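Local coordinates for protein arsenate reductase (ArsC) (Archaeoglobus fulgidus, PDB 1Y1L) that is an arsenate reductase of the low-molecular-weight phosphotyrosine phosphatase family and probably reduces arsenate to arsenite in arsenic detoxification, at residues A[1-13]-A[65-78]. Numbering follows the deposited sequence.
Sequences KVLFVCIHNTARS and VNLDDFDLIVTVCE. With CD (cadmium ion), chain E.
Leu-3 lies over one face of the Phe-70 ring, its CD1 in a CH-pi contact 3.7 Å from the ring centroid, while CA of Leu-67 meets that ring at its edge and Lys-1 CE comes in obliquely. Because CG of Leu-3 is anti to the backbone N (chi1 -155°), CD1 is set over the ring, where it also touches Leu-67 CD2 at 3.4 Å. The Phe-4 ring, pointing to the other side of the sheet, receives Val-74 CG1 over one face, nearest at CD2, and Val-2 CG2 above one face toward its rim.

The backbones beneath are a worked example of parallel strand pairing in a Rossmann-like sheet. Residues 2-6 and 73-77 run 19° from parallel, with Leu-3, Phe-4 and Val-5 opposite Ile-73, Val-74 and Thr-75. Val-5 uses both its polar backbone atoms: its N donates to Val-74 O at 3.2 Å, and its O accepts Val-76 N at 3.0 Å. Ahead of strand 73-77, Asp-71 N donates to Lys-1 O at 3.1 Å. Val-5 CG1 packs on Ile-73 CD1, on the same side as Leu-3.

Beyond the strand, Cys-6 through Arg-12 matches the CX5R P-loop signature of the family. Arg-12 bends at chi3 (-74°), brings NE to 3.3 Å from Val-76 CG1, the methyl meeting the guanidinium obliquely, and forms a salt bridge from NH1 to Glu-78 OE1 at 3.2 Å, though as a hydrogen bond it is weak. Cys-77, whose side chain points away from residues 1-13, is joined in a disulfide to Cys-82, consistent with the redox cysteines of such reductases.

Ile-7 packs on Ile-7 of the second subunit. Within the parallel sheet, strand 29-33 bonds to the other edge of 2-6, and 91-95 follows 73-77. Helix 12-21 covers the Phe-4 side, where Phe-20 meets its ring.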
ATOM      1  N   LYS A   1      22.243   1.748  -8.272  1.00 33.45           N
ATOM      2  CA  LYS A   1      22.252   0.765  -7.147  1.00 40.09           C
ATOM      3  C   LYS A   1      20.856   0.378  -6.642  1.00 41.34           C
ATOM      4  O   LYS A   1      19.888   1.118  -6.836  1.00 50.86           O
ATOM      5  CB  LYS A   1      23.093   1.300  -5.988  1.00 41.63           C
ATOM      6  CG  LYS A   1      22.732   2.690  -5.559  1.00 42.43           C
ATOM      7  CD  LYS A   1      23.594   3.137  -4.399  1.00 50.02           C
ATOM      8  CE  LYS A   1      23.170   4.519  -3.901  1.00 60.58           C
ATOM      9  NZ  LYS A   1      23.995   5.029  -2.757  1.00 63.11           N
ATOM     10  N   VAL A   2      20.772  -0.788  -6.000  1.00 35.15           N
ATOM     11  CA  VAL A   2      19.522  -1.326  -5.446  1.00 31.28           C
ATOM     12  C   VAL A   2      19.620  -1.334  -3.910  1.00 32.27           C
ATOM     13  O   VAL A   2      20.722  -1.244  -3.371  1.00 34.01           O
ATOM     14  CB  VAL A   2      19.280  -2.758  -6.005  1.00 27.16           C
ATOM     15  CG1 VAL A   2      20.501  -3.606  -5.775  1.00 32.19           C
ATOM     16  CG2 VAL A   2      18.079  -3.398  -5.384  1.00 19.96           C
ATOM     17  N   LEU A   3      18.483  -1.334  -3.211  1.00 31.36           N
ATOM     18  CA  LEU A   3      18.482  -1.362  -1.744  1.00 32.04           C
ATOM     19  C   LEU A   3      17.673  -2.551  -1.265  1.00 35.18           C
ATOM     20  O   LEU A   3      16.493  -2.688  -1.595  1.00 35.78           O
ATOM     21  CB  LEU A   3      17.880  -0.090  -1.139  1.00 29.41           C
ATOM     22  CG  LEU A   3      18.302   0.311   0.284  1.00 30.95           C
ATOM     23  CD1 LEU A   3      17.487   1.487   0.778  1.00 29.35           C
ATOM     24  CD2 LEU A   3      18.126  -0.818   1.236  1.00 32.51           C
ATOM     25  N   PHE A   4      18.325  -3.419  -0.496  1.00 33.99           N
ATOM     26  CA  PHE A   4      17.667  -4.591   0.068  1.00 32.62           C
ATOM     27  C   PHE A   4      17.292  -4.251   1.506  1.00 33.47           C
ATOM     28  O   PHE A   4      18.168  -4.027   2.352  1.00 36.91           O
ATOM     29  CB  PHE A   4      18.604  -5.783   0.042  1.00 31.73           C
ATOM     30  CG  PHE A   4      18.988  -6.217  -1.332  1.00 25.24           C
ATOM     31  CD1 PHE A   4      20.126  -5.705  -1.945  1.00 27.70           C
ATOM     32  CD2 PHE A   4      18.240  -7.168  -1.997  1.00 25.37           C
ATOM     33  CE1 PHE A   4      20.518  -6.143  -3.211  1.00 32.82           C
ATOM     34  CE2 PHE A   4      18.617  -7.616  -3.266  1.00 35.70           C
ATOM     35  CZ  PHE A   4      19.760  -7.105  -3.874  1.00 35.42           C
ATOM     36  N   VAL A   5      15.998  -4.139   1.770  1.00 27.76           N
ATOM     37  CA  VAL A   5      15.565  -3.814   3.113  1.00 24.78           C
ATOM     38  C   VAL A   5      14.625  -4.856   3.683  1.00 26.46           C
ATOM     39  O   VAL A   5      13.788  -5.413   2.980  1.00 29.58           O
ATOM     40  CB  VAL A   5      14.960  -2.377   3.189  1.00 23.97           C
ATOM     41  CG1 VAL A   5      14.431  -1.958   1.846  1.00 28.91           C
ATOM     42  CG2 VAL A   5      13.857  -2.287   4.238  1.00 22.67           C
ATOM     43  N   CYS A   6      14.878  -5.215   4.932  1.00 30.47           N
ATOM     44  CA  CYS A   6      14.045  -6.165   5.648  1.00 34.16           C
ATOM     45  C   CYS A   6      13.749  -5.495   6.994  1.00 35.20           C
ATOM     46  O   CYS A   6      14.026  -4.303   7.176  1.00 39.28           O
ATOM     47  CB  CYS A   6      14.737  -7.525   5.817  1.00 33.39           C
ATOM     48  SG  CYS A   6      15.733  -7.667   7.326  1.00 40.26           S
ATOM     49  N   ILE A   7      13.142  -6.223   7.919  1.00 30.07           N
ATOM     50  CA  ILE A   7      12.819  -5.631   9.203  1.00 32.28           C
ATOM     51  C   ILE A   7      14.060  -5.312  10.014  1.00 37.69           C
ATOM     52  O   ILE A   7      14.575  -4.208   9.970  1.00 43.46           O
ATOM     53  CB  ILE A   7      11.923  -6.542  10.053  1.00 27.61           C
ATOM     54  CG1 ILE A   7      10.589  -6.806   9.361  1.00 25.72           C
ATOM     55  CG2 ILE A   7      11.702  -5.923  11.421  1.00 27.97           C
ATOM     56  CD1 ILE A   7       9.733  -7.802  10.106  1.00 24.86           C
ATOM     57  N   HIS A   8      14.529  -6.298  10.761  1.00 43.77           N
ATOM     58  CA  HIS A   8      15.675  -6.141  11.638  1.00 43.22           C
ATOM     59  C   HIS A   8      17.080  -5.961  11.000  1.00 42.30           C
ATOM     60  O   HIS A   8      17.985  -5.463  11.659  1.00 45.36           O
ATOM     61  CB  HIS A   8      15.598  -7.215  12.721  1.00 41.45           C
ATOM     62  CG  HIS A   8      15.470  -8.625  12.187  1.00 40.08           C
ATOM     63  ND1 HIS A   8      16.080  -9.702  12.794  1.00 40.61           N
ATOM     64  CD2 HIS A   8      14.815  -9.131  11.114  1.00 31.69           C
ATOM     65  CE1 HIS A   8      15.838 -10.796  12.098  1.00 38.34           C
ATOM     66  NE2 HIS A   8      15.061 -10.478  11.082  1.00 32.66           N
ATOM     67  N   ASN A   9      17.228  -6.258   9.706  1.00 41.63           N
ATOM     68  CA  ASN A   9      18.517  -6.101   8.989  1.00 41.48           C
ATOM     69  C   ASN A   9      19.740  -6.749   9.650  1.00 41.56           C
ATOM     70  O   ASN A   9      20.692  -6.068  10.055  1.00 39.25           O
ATOM     71  CB  ASN A   9      18.828  -4.618   8.724  1.00 38.71           C
ATOM     72  CG  ASN A   9      20.175  -4.411   8.012  1.00 46.98           C
ATOM     73  OD1 ASN A   9      20.802  -3.358   8.136  1.00 52.81           O
ATOM     74  ND2 ASN A   9      20.635  -5.433   7.290  1.00 45.47           N
ATOM     75  N   THR A  10      19.757  -8.072   9.686  1.00 42.33           N
ATOM     76  CA  THR A  10      20.864  -8.770  10.317  1.00 38.81           C
ATOM     77  C   THR A  10      21.356  -9.939   9.464  1.00 39.32           C
ATOM     78  O   THR A  10      22.542 -10.269   9.482  1.00 41.15           O
ATOM     79  CB  THR A  10      20.441  -9.274  11.714  1.00 36.00           C
ATOM     80  OG1 THR A  10      20.107  -8.167  12.564  1.00 30.51           O
ATOM     81  CG2 THR A  10      21.544 -10.040  12.360  1.00 42.93           C
ATOM     82  N   ALA A  11      20.452 -10.531   8.686  1.00 35.83           N
ATOM     83  CA  ALA A  11      20.793 -11.672   7.848  1.00 35.22           C
ATOM     84  C   ALA A  11      20.476 -11.518   6.360  1.00 36.94           C
ATOM     85  O   ALA A  11      21.353 -11.169   5.569  1.00 35.78           O
ATOM     86  CB  ALA A  11      20.121 -12.919   8.390  1.00 31.88           C
ATOM     87  N   ARG A  12      19.240 -11.850   5.983  1.00 34.12           N
ATOM     88  CA  ARG A  12      18.779 -11.784   4.594  1.00 30.71           C
ATOM     89  C   ARG A  12      19.165 -10.496   3.873  1.00 29.20           C
ATOM     90  O   ARG A  12      19.693 -10.521   2.765  1.00 31.86           O
ATOM     91  CB  ARG A  12      17.263 -11.968   4.534  1.00 21.81           C
ATOM     92  CG  ARG A  12      16.784 -13.152   5.324  1.00 26.93           C
ATOM     93  CD  ARG A  12      15.479 -13.721   4.809  1.00 25.85           C
ATOM     94  NE  ARG A  12      14.306 -12.904   5.111  1.00 32.84           N
ATOM     95  CZ  ARG A  12      13.954 -12.481   6.323  1.00 27.18           C
ATOM     96  NH1 ARG A  12      12.853 -11.755   6.478  1.00 31.67           N
ATOM     97  NH2 ARG A  12      14.712 -12.744   7.379  1.00 27.33           N
ATOM     98  N   SER A  13      18.866  -9.372   4.498  1.00 29.26           N
ATOM     99  CA  SER A  13      19.172  -8.078   3.930  1.00 28.32           C
ATOM    100  C   SER A  13      20.619  -8.095   3.517  1.00 26.99           C
ATOM    101  O   SER A  13      20.969  -7.851   2.365  1.00 24.84           O
ATOM    102  CB  SER A  13      18.968  -7.022   5.005  1.00 34.80           C
ATOM    103  OG  SER A  13      17.870  -7.377   5.835  1.00 38.81           O
ATOM    104  N   VAL A  65      19.034   6.326   6.183  1.00 64.30           N
ATOM    105  CA  VAL A  65      19.241   6.275   4.734  1.00 63.12           C
ATOM    106  C   VAL A  65      18.191   6.998   3.884  1.00 63.49           C
ATOM    107  O   VAL A  65      16.998   6.705   3.975  1.00 66.17           O
ATOM    108  CB  VAL A  65      19.291   4.798   4.248  1.00 61.17           C
ATOM    109  CG1 VAL A  65      19.554   4.725   2.748  1.00 55.49           C
ATOM    110  CG2 VAL A  65      20.343   4.024   5.019  1.00 59.74           C
ATOM    111  N   ASN A  66      18.656   7.870   2.991  1.00 63.53           N
ATOM    112  CA  ASN A  66      17.767   8.615   2.099  1.00 65.11           C
ATOM    113  C   ASN A  66      17.455   7.800   0.842  1.00 64.66           C
ATOM    114  O   ASN A  66      18.217   7.779  -0.124  1.00 62.65           O
ATOM    115  CB  ASN A  66      18.371   9.977   1.747  1.00 70.39           C
ATOM    116  CG  ASN A  66      18.308  10.966   2.910  1.00 74.48           C
ATOM    117  OD1 ASN A  66      19.308  11.225   3.593  1.00 72.13           O
ATOM    118  ND2 ASN A  66      17.127  11.532   3.131  1.00 75.46           N
ATOM    119  N   LEU A  67      16.308   7.136   0.887  1.00 64.03           N
ATOM    120  CA  LEU A  67      15.822   6.263  -0.174  1.00 60.11           C
ATOM    121  C   LEU A  67      15.937   6.706  -1.621  1.00 59.58           C
ATOM    122  O   LEU A  67      16.268   5.900  -2.487  1.00 64.86           O
ATOM    123  CB  LEU A  67      14.375   5.875   0.108  1.00 58.52           C
ATOM    124  CG  LEU A  67      14.184   4.955   1.311  1.00 60.71           C
ATOM    125  CD1 LEU A  67      12.700   4.800   1.629  1.00 67.86           C
ATOM    126  CD2 LEU A  67      14.813   3.605   1.011  1.00 63.54           C
ATOM    127  N   ASP A  68      15.631   7.965  -1.898  1.00 56.43           N
ATOM    128  CA  ASP A  68      15.683   8.456  -3.270  1.00 55.48           C
ATOM    129  C   ASP A  68      17.010   8.198  -4.001  1.00 52.36           C
ATOM    130  O   ASP A  68      17.065   8.244  -5.232  1.00 50.53           O
ATOM    131  CB  ASP A  68      15.294   9.936  -3.308  1.00 60.42           C
ATOM    132  CG  ASP A  68      13.860  10.177  -2.834  1.00 63.36           C
ATOM    133  OD1 ASP A  68      13.637  11.158  -2.088  1.00 65.27           O
ATOM    134  OD2 ASP A  68      12.957   9.388  -3.203  1.00 60.30           O
ATOM    135  N   ASP A  69      18.067   7.923  -3.238  1.00 50.82           N
ATOM    136  CA  ASP A  69      19.383   7.641  -3.800  1.00 49.50           C
ATOM    137  C   ASP A  69      19.374   6.381  -4.662  1.00 45.54           C
ATOM    138  O   ASP A  69      20.151   6.265  -5.609  1.00 42.86           O
ATOM    139  CB  ASP A  69      20.417   7.451  -2.679  1.00 55.30           C
ATOM    140  CG  ASP A  69      20.742   8.744  -1.935  1.00 59.76           C
ATOM    141  OD1 ASP A  69      20.418   9.844  -2.436  1.00 63.41           O
ATOM    142  OD2 ASP A  69      21.347   8.655  -0.842  1.00 61.24           O
ATOM    143  N   PHE A  70      18.508   5.436  -4.308  1.00 40.54           N
ATOM    144  CA  PHE A  70      18.401   4.153  -5.000  1.00 38.43           C
ATOM    145  C   PHE A  70      17.482   4.156  -6.228  1.00 36.32           C
ATOM    146  O   PHE A  70      16.703   5.081  -6.415  1.00 43.25           O
ATOM    147  CB  PHE A  70      17.988   3.082  -3.983  1.00 38.70           C
ATOM    148  CG  PHE A  70      18.865   3.052  -2.761  1.00 35.99           C
ATOM    149  CD1 PHE A  70      18.601   3.890  -1.691  1.00 35.49           C
ATOM    150  CD2 PHE A  70      20.006   2.252  -2.717  1.00 33.33           C
ATOM    151  CE1 PHE A  70      19.459   3.944  -0.596  1.00 40.19           C
ATOM    152  CE2 PHE A  70      20.869   2.298  -1.623  1.00 36.19           C
ATOM    153  CZ  PHE A  70      20.597   3.149  -0.561  1.00 37.83           C
ATOM    154  N   ASP A  71      17.573   3.133  -7.069  1.00 26.20           N
ATOM    155  CA  ASP A  71      16.751   3.074  -8.266  1.00 25.97           C
ATOM    156  C   ASP A  71      15.867   1.859  -8.353  1.00 25.03           C
ATOM    157  O   ASP A  71      15.178   1.645  -9.358  1.00 25.16           O
ATOM    158  CB  ASP A  71      17.630   3.165  -9.491  1.00 27.07           C
ATOM    159  CG  ASP A  71      18.487   4.376  -9.460  1.00 25.92           C
ATOM    160  OD1 ASP A  71      19.622   4.270  -8.955  1.00 30.93           O
ATOM    161  OD2 ASP A  71      18.003   5.444  -9.881  1.00 35.76           O
ATOM    162  N   LEU A  72      15.923   1.045  -7.310  1.00 25.88           N
ATOM    163  CA  LEU A  72      15.110  -0.169  -7.189  1.00 26.80           C
ATOM    164  C   LEU A  72      15.294  -0.656  -5.781  1.00 23.04           C
ATOM    165  O   LEU A  72      16.373  -1.096  -5.426  1.00 24.03           O
ATOM    166  CB  LEU A  72      15.554  -1.257  -8.177  1.00 28.87           C
ATOM    167  CG  LEU A  72      14.869  -2.631  -8.223  1.00 24.06           C
ATOM    168  CD1 LEU A  72      15.734  -3.670  -7.575  1.00 24.59           C
ATOM    169  CD2 LEU A  72      13.500  -2.597  -7.600  1.00 23.47           C
ATOM    170  N   ILE A  73      14.282  -0.474  -4.949  1.00 23.70           N
ATOM    171  CA  ILE A  73      14.382  -0.943  -3.580  1.00 27.90           C
ATOM    172  C   ILE A  73      13.570  -2.223  -3.442  1.00 31.33           C
ATOM    173  O   ILE A  73      12.354  -2.213  -3.573  1.00 30.47           O
ATOM    174  CB  ILE A  73      13.994   0.166  -2.549  1.00 23.46           C
ATOM    175  CG1 ILE A  73      13.900  -0.400  -1.127  1.00 26.66           C
ATOM    176  CG2 ILE A  73      12.736   0.881  -2.972  1.00 23.76           C
ATOM    177  CD1 ILE A  73      12.539  -0.963  -0.747  1.00 30.82           C
ATOM    178  N   VAL A  74      14.283  -3.341  -3.343  1.00 30.35           N
ATOM    179  CA  VAL A  74      13.670  -4.651  -3.186  1.00 26.55           C
ATOM    180  C   VAL A  74      13.414  -4.857  -1.696  1.00 25.32           C
ATOM    181  O   VAL A  74      14.317  -4.658  -0.874  1.00 30.27           O
ATOM    182  CB  VAL A  74      14.591  -5.760  -3.744  1.00 24.46           C
ATOM    183  CG1 VAL A  74      16.034  -5.367  -3.575  1.00 29.39           C
ATOM    184  CG2 VAL A  74      14.327  -7.081  -3.048  1.00 17.90           C
ATOM    185  N   THR A  75      12.174  -5.206  -1.356  1.00 29.11           N
ATOM    186  CA  THR A  75      11.779  -5.429   0.038  1.00 33.69           C
ATOM    187  C   THR A  75      11.611  -6.919   0.358  1.00 35.10           C
ATOM    188  O   THR A  75      10.814  -7.621  -0.274  1.00 36.54           O
ATOM    189  CB  THR A  75      10.465  -4.672   0.380  1.00 28.45           C
ATOM    190  OG1 THR A  75      10.726  -3.268   0.468  1.00 37.72           O
ATOM    191  CG2 THR A  75       9.895  -5.139   1.706  1.00 27.24           C
ATOM    192  N   VAL A  76      12.403  -7.409   1.306  1.00 36.88           N
ATOM    193  CA  VAL A  76      12.317  -8.805   1.711  1.00 36.14           C
ATOM    194  C   VAL A  76      11.231  -8.918   2.778  1.00 43.18           C
ATOM    195  O   VAL A  76      11.463  -8.623   3.961  1.00 42.49           O
ATOM    196  CB  VAL A  76      13.666  -9.335   2.252  1.00 32.08           C
ATOM    197  CG1 VAL A  76      13.499 -10.732   2.787  1.00 28.31           C
ATOM    198  CG2 VAL A  76      14.693  -9.360   1.145  1.00 26.19           C
ATOM    199  N   CYS A  77      10.031  -9.287   2.331  1.00 54.20           N
ATOM    200  CA  CYS A  77       8.862  -9.432   3.197  1.00 63.96           C
ATOM    201  C   CYS A  77       8.739 -10.798   3.893  1.00 60.81           C
ATOM    202  O   CYS A  77       9.387 -11.781   3.507  1.00 57.58           O
ATOM    203  CB  CYS A  77       7.570  -9.232   2.367  1.00 68.43           C
ATOM    204  SG  CYS A  77       7.844  -8.013   1.042  1.00 97.33           S
ATOM    205  N   GLU A  78       7.899 -10.832   4.926  1.00 61.89           N
ATOM    206  CA  GLU A  78       7.636 -12.034   5.715  1.00 62.62           C
ATOM    207  C   GLU A  78       6.569 -12.883   5.014  1.00 69.19           C
ATOM    208  O   GLU A  78       6.209 -12.610   3.869  1.00 67.12           O
ATOM    209  CB  GLU A  78       7.132 -11.628   7.100  1.00 58.27           C
ATOM    210  CG  GLU A  78       8.040 -10.672   7.858  1.00 49.03           C
ATOM    211  CD  GLU A  78       9.066 -11.383   8.717  1.00 51.71           C
ATOM    212  OE1 GLU A  78      10.171 -11.670   8.213  1.00 48.32           O
ATOM    213  OE2 GLU A  78       8.770 -11.649   9.905  1.00 53.62           O
TER
HETATM  214 CD    CD E 125      13.865  -9.996  13.077  1.00  2.66          CD